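Local atomic coordinates of cephalosporin hydroxylase CMCI (Streptomyces clavuligerus, PDB entry 2BM8), a protein that probably takes part in cephamycin biosynthesis, in the steps that add a methoxy group to the cephalosporin nucleus, and has a methyltransferase-like fold. Residues B[122-126]-B[127-131]; B[213-216]-B[217-221]. The protein carries 3 engineered substitutions. One frame throughout, in Å; residues are numbered along the deposited sequence.

Contact 1: residues B[122-126]-B[127-131]; sequences CQIPA and SDMEN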
loop_
_atom_site.group_PDB
_atom_site.type_symbol
_atom_site.label_atom_id
_atom_site.label_comp_id
_atom_site.label_asym_id
_atom_site.label_seq_id
_atom_site.Cartn_x
_atom_site.Cartn_y
_atom_site.Cartn_z
ATOM N N CYS B 122 -4.366 4.444 -39.378
ATOM C CA CYS B 122 -3.368 3.375 -39.534
ATOM C C CYS B 122 -2.018 3.900 -39.980
ATOM O O CYS B 122 -1.924 4.531 -41.016
ATOM C CB CYS B 122 -3.823 2.286 -40.520
ATOM S SG CYS B 122 -2.763 0.796 -40.471
ATOM N N GLN B 123 -0.981 3.617 -39.190
ATOM C CA GLN B 123 0.375 4.117 -39.433
ATOM C C GLN B 123 1.297 3.103 -40.088
ATOM O O GLN B 123 2.492 3.349 -40.189
ATOM C CB GLN B 123 1.016 4.539 -38.108
ATOM C CG GLN B 123 0.249 5.617 -37.374
ATOM C CD GLN B 123 0.277 6.926 -38.122
ATOM O OE1 GLN B 123 1.343 7.383 -38.523
ATOM N NE2 GLN B 123 -0.881 7.515 -38.334
ATOM N N ILE B 124 0.772 1.966 -40.523
ATOM C CA ILE B 124 1.621 0.958 -41.129
ATOM C C ILE B 124 1.886 1.414 -42.550
ATOM O O ILE B 124 0.945 1.645 -43.299
ATOM C CB ILE B 124 0.962 -0.442 -41.129
ATOM C CG1 ILE B 124 0.555 -0.870 -39.711
ATOM C CG2 ILE B 124 1.925 -1.456 -41.726
ATOM C CD1 ILE B 124 -0.328 -2.097 -39.664
ATOM N N PRO B 125 3.147 1.578 -42.924
ATOM C CA PRO B 125 3.464 1.941 -44.308
ATOM C C PRO B 125 3.078 0.816 -45.262
ATOM O O PRO B 125 3.074 -0.351 -44.874
ATOM C CB PRO B 125 4.980 2.147 -44.290
ATOM C CG PRO B 125 5.471 1.476 -43.056
ATOM C CD PRO B 125 4.353 1.426 -42.086
ATOM N N ALA B 126 2.753 1.161 -46.496
ATOM C CA ALA B 126 2.285 0.170 -47.454
ATOM C C ALA B 126 3.332 -0.909 -47.742
ATOM O O ALA B 126 2.981 -2.042 -48.077
ATOM C CB ALA B 126 1.864 0.852 -48.739
ATOM N N SER B 127 4.608 -0.555 -47.596
ATOM C CA SER B 127 5.715 -1.485 -47.823
ATOM C C SER B 127 5.877 -2.573 -46.751
ATOM O O SER B 127 6.599 -3.553 -46.976
ATOM C CB SER B 127 7.021 -0.708 -47.915
ATOM O OG SER B 127 7.191 0.087 -46.761
ATOM N N ASP B 128 5.217 -2.396 -45.601
ATOM C CA ASP B 128 5.339 -3.302 -44.458
ATOM C C ASP B 128 3.996 -3.970 -44.134
ATOM O O ASP B 128 3.562 -4.011 -42.983
ATOM C CB ASP B 128 5.866 -2.526 -43.248
ATOM C CG ASP B 128 6.195 -3.426 -42.066
ATOM O OD1 ASP B 128 6.810 -4.503 -42.256
ATOM O OD2 ASP B 128 5.856 -3.146 -40.899
ATOM N N MET B 129 3.371 -4.535 -45.154
ATOM C CA MET B 129 1.987 -4.985 -45.074
ATOM C C MET B 129 1.768 -6.443 -45.498
ATOM O O MET B 129 0.631 -6.894 -45.618
ATOM C CB MET B 129 1.133 -4.056 -45.934
ATOM C CG MET B 129 -0.274 -3.854 -45.420
ATOM S SD MET B 129 -0.419 -2.752 -43.976
ATOM C CE MET B 129 -2.064 -2.311 -44.212
ATOM N N GLU B 130 2.852 -7.178 -45.719
ATOM C CA GLU B 130 2.771 -8.593 -46.042
ATOM C C GLU B 130 2.020 -9.362 -44.941
ATOM O O GLU B 130 2.346 -9.248 -43.776
ATOM C CB GLU B 130 4.182 -9.168 -46.217
ATOM C CG GLU B 130 4.232 -10.544 -46.874
ATOM C CD GLU B 130 5.627 -11.169 -46.826
ATOM O OE1 GLU B 130 6.223 -11.222 -45.722
ATOM O OE2 GLU B 130 6.126 -11.613 -47.891
ATOM N N ASN B 131 1.012 -10.128 -45.340
ATOM C CA ASN B 131 0.190 -10.932 -44.441
ATOM C C ASN B 131 -0.623 -10.138 -43.404
ATOM O O ASN B 131 -0.994 -10.660 -42.352
ATOM C CB ASN B 131 1.053 -12.030 -43.805
ATOM C CG ASN B 131 1.686 -12.949 -44.861
ATOM O OD1 ASN B 131 1.166 -13.091 -45.973
ATOM N ND2 ASN B 131 2.813 -13.554 -44.522
HETATM O O HOH W 1 3.927 -4.553 -48.124
#
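I124 and M129 meet because of their torsions: chi1 of -56° puts I124 CG1 beside the backbone N and so swings CG2 anti to it, over toward M129, and M129 bends back at chi2 (75°). The two side chains cross at about a right angle. The thioether sulfur makes the contact, with I124 CG2 3.5 Å from M129 SD and I124 CB 3.9 Å from the same atom. The same methyl also lies against the backbone, I124 CG2 being 3.3 Å from D128 O.

Between these residues the chain reverses over P125 to D128. The evidence is the bond from D128 N to P125 O, 3.1 Å long and fairly straight at 161° at the hydrogen, together with backbone torsions of A126 and S127 close to those of a type I beta turn. The donor approaches from well above the carbonyl plane of P125 instead of along a lone pair. The side chains at the two ends of the turn, P125 and D128, lie side by side and point the same way, with P125 CG 4.0 Å from D128 CB. A water bridges the turn to the next residue, donating to A126 O at 2.7 Å and accepting from M129 N at 3.0 Å, satisfying both backbone atoms. Alongside it, M129 CB packs 3.5 Å from A126 O.

The D128 carboxylate is shared between two arginines, OD1 forming a salt bridge with R100 and OD2 with R59, which probably favours its charged form. R100 also donates to E130 O. This surface loop connects strand 111-116 to strand 132-136, with I124 resting on L96 of helix 94-106 and M129 on L134 of strand 132-136.

Contact 2: residues B[213-216]-B[217-221]; sequences MDML and YANAS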
loop_
_atom_site.group_PDB
_atom_site.type_symbol
_atom_site.label_atom_id
_atom_site.label_comp_id
_atom_site.label_asym_id
_atom_site.label_seq_id
_atom_site.Cartn_x
_atom_site.Cartn_y
_atom_site.Cartn_z
ATOM N N MET B 213 -13.208 -19.923 -19.862
ATOM C CA MET B 213 -12.151 -18.975 -19.534
ATOM C C MET B 213 -10.847 -19.747 -19.338
ATOM O O MET B 213 -10.765 -20.632 -18.483
ATOM C CB MET B 213 -12.480 -18.190 -18.272
ATOM C CG MET B 213 -11.420 -17.169 -17.921
ATOM S SD MET B 213 -11.998 -15.914 -16.789
ATOM C CE MET B 213 -12.674 -16.931 -15.479
ATOM N N ASP B 214 -9.833 -19.408 -20.131
ATOM C CA ASP B 214 -8.545 -20.076 -20.078
ATOM C C ASP B 214 -7.710 -19.521 -18.934
ATOM O O ASP B 214 -7.180 -18.432 -19.020
ATOM C CB ASP B 214 -7.811 -19.885 -21.398
ATOM C CG ASP B 214 -6.509 -20.655 -21.458
ATOM O OD1 ASP B 214 -6.065 -21.180 -20.422
ATOM O OD2 ASP B 214 -5.855 -20.792 -22.501
ATOM N N MET B 215 -7.557 -20.303 -17.879
ATOM C CA MET B 215 -6.966 -19.816 -16.642
ATOM C C MET B 215 -5.456 -19.702 -16.658
ATOM O O MET B 215 -4.895 -19.106 -15.745
ATOM C CB MET B 215 -7.384 -20.704 -15.482
ATOM C CG MET B 215 -8.862 -20.690 -15.226
ATOM S SD MET B 215 -9.550 -19.061 -14.957
ATOM C CE MET B 215 -9.072 -18.816 -13.223
ATOM N N LEU B 216 -4.796 -20.267 -17.666
ATOM C CA LEU B 216 -3.360 -20.050 -17.838
ATOM C C LEU B 216 -3.039 -18.608 -18.240
ATOM O O LEU B 216 -2.025 -18.049 -17.810
ATOM C CB LEU B 216 -2.777 -21.009 -18.876
ATOM C CG LEU B 216 -1.241 -21.086 -18.921
ATOM C CD1 LEU B 216 -0.675 -21.529 -17.600
ATOM C CD2 LEU B 216 -0.779 -22.040 -20.024
ATOM N N TYR B 217 -3.909 -18.012 -19.049
ATOM C CA TYR B 217 -3.692 -16.661 -19.566
ATOM C C TYR B 217 -4.570 -15.584 -18.920
ATOM O O TYR B 217 -4.162 -14.436 -18.830
ATOM C CB TYR B 217 -3.897 -16.665 -21.075
ATOM C CG TYR B 217 -2.961 -17.602 -21.807
ATOM C CD1 TYR B 217 -3.443 -18.567 -22.678
ATOM C CD2 TYR B 217 -1.580 -17.526 -21.619
ATOM C CE1 TYR B 217 -2.576 -19.432 -23.350
ATOM C CE2 TYR B 217 -0.703 -18.382 -22.292
ATOM C CZ TYR B 217 -1.207 -19.325 -23.156
ATOM O OH TYR B 217 -0.338 -20.165 -23.814
ATOM N N ALA B 218 -5.753 -15.962 -18.457
ATOM C CA ALA B 218 -6.759 -15.017 -17.983
ATOM C C ALA B 218 -6.333 -14.120 -16.816
ATOM O O ALA B 218 -6.810 -13.011 -16.714
ATOM C CB ALA B 218 -8.056 -15.769 -17.602
ATOM N N ASN B 219 -5.471 -14.582 -15.922
ATOM C CA ASN B 219 -4.998 -13.705 -14.830
ATOM C C ASN B 219 -3.589 -13.131 -15.064
ATOM O O ASN B 219 -2.984 -12.592 -14.161
ATOM C CB ASN B 219 -5.070 -14.438 -13.481
ATOM C CG ASN B 219 -6.479 -14.947 -13.160
ATOM O OD1 ASN B 219 -7.478 -14.275 -13.430
ATOM N ND2 ASN B 219 -6.561 -16.143 -12.591
ATOM N N ALA B 220 -3.071 -13.217 -16.281
ATOM C CA ALA B 220 -1.649 -12.911 -16.510
ATOM C C ALA B 220 -1.344 -11.461 -16.915
ATOM O O ALA B 220 -0.197 -11.063 -16.913
ATOM C CB ALA B 220 -1.064 -13.884 -17.529
ATOM N N SER B 221 -2.355 -10.678 -17.267
ATOM C CA SER B 221 -2.161 -9.239 -17.475
ATOM C C SER B 221 -3.399 -8.428 -17.170
ATOM O O SER B 221 -4.511 -8.897 -17.372
ATOM C CB SER B 221 -1.697 -8.949 -18.910
ATOM O OG SER B 221 -2.786 -8.843 -19.820
HETATM O O HOH W 2 -3.134 -16.613 -15.537
#
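An Asx turn at D214 and a type I beta turn from Y217 to A220 follow one another where the chain leaves strand 211-214, with D214 meeting Y217 and A218. D214 O is the hub, accepting from A218 N at 2.9 Å, nearly in line with the carbonyl bond (164°), and from Y217 N at 3.3 Å, above the carbonyl plane. D214 OD1 takes L216 N at 3.2 Å, 39° out of the carboxylate plane, which closes the Asx turn.

CG of D214 stands anti to the backbone N, and this lays the carboxylate beside the Y217 ring, the two pointing the same way with their planes 65° apart; D214 OD2 comes within 3.3 Å of Y217 CD1. L216 covers a face of that ring, its CD2 being 4.2 Å from Y217 CZ. M213 CG packs 3.7 Å from A218 CB. A220 N bonds to Y217 O at 3.0 Å, closing the beta turn.

Both polar ends find outside partners: D214 OD2 bonds to Y182 OH and OD1 to R34 of the second subunit in a salt bridge, while Y217 OH bonds to E79. M213 pairs antiparallel with a strand of that subunit. Two consecutive turns thus begin the connection from strand 211-214 to antiparallel strand 228-231, the reversed hairpin characteristic of the class I methyltransferase sheet.

How the contacts relate
Contacts 1 and 2 do not touch: their centres are 31 Å apart and their nearest atoms about 21 Å, and they lie on opposite sides of the chain's centre, 17 and 16 Å from it respectively. They come in series along the chain and mark the two edges of the seven-stranded sheet of this chain. Contact 1 leads into outermost strand 132-136, whereas contact 2 forms at the exit from strand 211-214, outermost within the chain on the other side. Their settings differ too. Residues 122-131 form a surface loop that no other chain of the assembly touches; residues 213-221 are largely buried, with the second subunit continuing the sheet there.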